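Local coordinates for peptidoglycan synthetase penicillin-binding protein 3 (Bifidobacterium adolescentis, PDB 4YE5) that probably binds penicillin and, as a member of the transpeptidase family, is thought to cross-link peptidoglycan strands during cell-wall synthesis, at residues 245-250 against 517-522. Numbering follows the deposited sequence.
Sequences AMVQDV and FVITVV
The Phe517 ring turns one edge to the neighbouring strand: Gln248 O lies near its plane, 3.9 Å from CD1, while Val247 CG1 reaches the same CD1 obliquely at 4.0 Å. Its CG, anti to the carbonyl carbon (chi1 -57°), leans the ring across to the backbone of Gln248 and Asp249. Val247 and Ile519 continue this surface, followed by Ala245, whose CB meets Val521 CG2 at 4.0 Å; Ile542 and Leu546 of helix 535-549 pack on Val247.

Between the antiparallel strands, Met246 with Thr520 and Gln248 with Val518 form hydrogen-bonded pairs, each joined by two backbone hydrogen bonds. The straightest runs from Gln248 N to Val518 O, 2.8 Å long with 169° at the hydrogen. The same Val518 O also receives a CA-H...O contact from Val247 CA at 3.4 Å.

On the opposite face the extended chains of Met246 and Gln248 lead away from the partner strand and pack on helix 408-419. The buried amide of Gln248 is held at both ends, OE1 by Gln427 and NE2 by Asn413, and Thr520 OG1 is hydrogen-bonded to the hydroxyls of Thr412 and Ser507. Beyond the strand end, Val250 CG2 folds back onto Phe517 N at 3.6 Å and Val518 CG2 at 3.9 Å.

This pairing of an early strand with a late one, 267 residues apart, joins the central strand 517-524 to its neighbour 242-249 in the five-stranded antiparallel sheet, packed between helices on both faces, that characterises the penicillin-binding transpeptidase fold shared with serine beta-lactamases.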
loop_
_atom_site.group_PDB
_atom_site.type_symbol
_atom_site.label_atom_id
_atom_site.label_comp_id
_atom_site.label_asym_id
_atom_site.label_seq_id
_atom_site.Cartn_x
_atom_site.Cartn_y
_atom_site.Cartn_z
ATOM N N ALA A 245 -2.247 -11.856 2.229
ATOM C CA ALA A 245 -3.185 -11.707 3.336
ATOM C C ALA A 245 -3.436 -10.242 3.554
ATOM O O ALA A 245 -2.548 -9.407 3.313
ATOM C CB ALA A 245 -2.607 -12.304 4.623
HETATM N N MSE A 246 -4.627 -9.928 4.040
HETATM C CA MSE A 246 -5.006 -8.544 4.295
HETATM C C MSE A 246 -5.829 -8.470 5.559
HETATM O O MSE A 246 -6.646 -9.358 5.815
HETATM C CB MSE A 246 -5.848 -8.020 3.123
HETATM C CG MSE A 246 -6.319 -6.612 3.308
HETATM SE SE MSE A 246 -7.216 -6.113 1.673
HETATM C CE MSE A 246 -7.465 -4.269 2.053
ATOM N N VAL A 247 -5.619 -7.421 6.352
ATOM C CA VAL A 247 -6.446 -7.184 7.527
ATOM C C VAL A 247 -7.069 -5.795 7.406
ATOM O O VAL A 247 -6.350 -4.804 7.236
ATOM C CB VAL A 247 -5.621 -7.246 8.850
ATOM C CG1 VAL A 247 -6.527 -6.884 10.045
ATOM C CG2 VAL A 247 -4.987 -8.622 9.047
ATOM N N GLN A 248 -8.391 -5.716 7.488
ATOM C CA GLN A 248 -9.090 -4.438 7.379
ATOM C C GLN A 248 -9.948 -4.146 8.620
ATOM O O GLN A 248 -10.620 -5.042 9.139
ATOM C CB GLN A 248 -9.988 -4.453 6.117
ATOM C CG GLN A 248 -10.835 -3.191 5.921
ATOM C CD GLN A 248 -11.442 -3.121 4.541
ATOM O OE1 GLN A 248 -10.803 -3.485 3.556
ATOM N NE2 GLN A 248 -12.681 -2.667 4.459
ATOM N N ASP A 249 -9.902 -2.906 9.102
ATOM C CA ASP A 249 -10.779 -2.461 10.195
ATOM C C ASP A 249 -12.202 -2.252 9.688
ATOM O O ASP A 249 -12.433 -1.415 8.810
ATOM C CB ASP A 249 -10.301 -1.134 10.777
ATOM C CG ASP A 249 -11.217 -0.637 11.893
ATOM O OD1 ASP A 249 -11.161 -1.209 13.002
ATOM O OD2 ASP A 249 -11.996 0.307 11.661
ATOM N N VAL A 250 -13.153 -2.988 10.258
ATOM C CA VAL A 250 -14.527 -2.996 9.762
ATOM C C VAL A 250 -15.167 -1.618 9.710
ATOM O O VAL A 250 -15.734 -1.229 8.694
ATOM C CB VAL A 250 -15.420 -3.946 10.595
ATOM C CG1 VAL A 250 -16.910 -3.724 10.286
ATOM C CG2 VAL A 250 -15.041 -5.389 10.303
ATOM N N PHE A 517 -12.704 -6.864 12.648
ATOM C CA PHE A 517 -11.806 -7.000 11.504
ATOM C C PHE A 517 -12.362 -7.888 10.427
ATOM O O PHE A 517 -13.139 -8.799 10.696
ATOM C CB PHE A 517 -10.460 -7.605 11.931
ATOM C CG PHE A 517 -9.759 -6.825 13.007
ATOM C CD1 PHE A 517 -9.175 -5.586 12.728
ATOM C CD2 PHE A 517 -9.676 -7.326 14.288
ATOM C CE1 PHE A 517 -8.525 -4.847 13.746
ATOM C CE2 PHE A 517 -9.036 -6.601 15.317
ATOM C CZ PHE A 517 -8.463 -5.364 15.043
ATOM N N VAL A 518 -11.901 -7.646 9.205
ATOM C CA VAL A 518 -11.992 -8.639 8.155
ATOM C C VAL A 518 -10.581 -9.048 7.765
ATOM O O VAL A 518 -9.674 -8.206 7.627
ATOM C CB VAL A 518 -12.723 -8.101 6.912
ATOM C CG1 VAL A 518 -12.788 -9.193 5.818
ATOM C CG2 VAL A 518 -14.129 -7.646 7.313
ATOM N N ILE A 519 -10.401 -10.346 7.619
ATOM C CA ILE A 519 -9.099 -10.927 7.359
ATOM C C ILE A 519 -9.292 -11.829 6.182
ATOM O O ILE A 519 -10.098 -12.757 6.229
ATOM C CB ILE A 519 -8.658 -11.838 8.521
ATOM C CG1 ILE A 519 -8.616 -11.060 9.852
ATOM C CG2 ILE A 519 -7.274 -12.442 8.234
ATOM C CD1 ILE A 519 -8.662 -12.009 11.062
ATOM N N THR A 520 -8.545 -11.579 5.123
ATOM C CA THR A 520 -8.666 -12.422 3.953
ATOM C C THR A 520 -7.311 -13.021 3.617
ATOM O O THR A 520 -6.299 -12.327 3.660
ATOM C CB THR A 520 -9.177 -11.610 2.753
ATOM O OG1 THR A 520 -10.448 -11.027 3.077
ATOM C CG2 THR A 520 -9.339 -12.513 1.524
ATOM N N VAL A 521 -7.293 -14.305 3.281
ATOM C CA VAL A 521 -6.064 -14.992 2.896
ATOM C C VAL A 521 -6.280 -15.713 1.564
ATOM O O VAL A 521 -7.334 -16.312 1.346
ATOM C CB VAL A 521 -5.621 -16.003 3.979
ATOM C CG1 VAL A 521 -4.462 -16.917 3.454
ATOM C CG2 VAL A 521 -5.157 -15.264 5.232
ATOM N N VAL A 522 -5.298 -15.625 0.670
ATOM C CA VAL A 522 -5.317 -16.366 -0.593
ATOM C C VAL A 522 -3.991 -17.091 -0.757
ATOM O O VAL A 522 -2.937 -16.460 -0.679
ATOM C CB VAL A 522 -5.518 -15.405 -1.800
ATOM C CG1 VAL A 522 -5.654 -16.201 -3.084
ATOM C CG2 VAL A 522 -6.760 -14.511 -1.568
#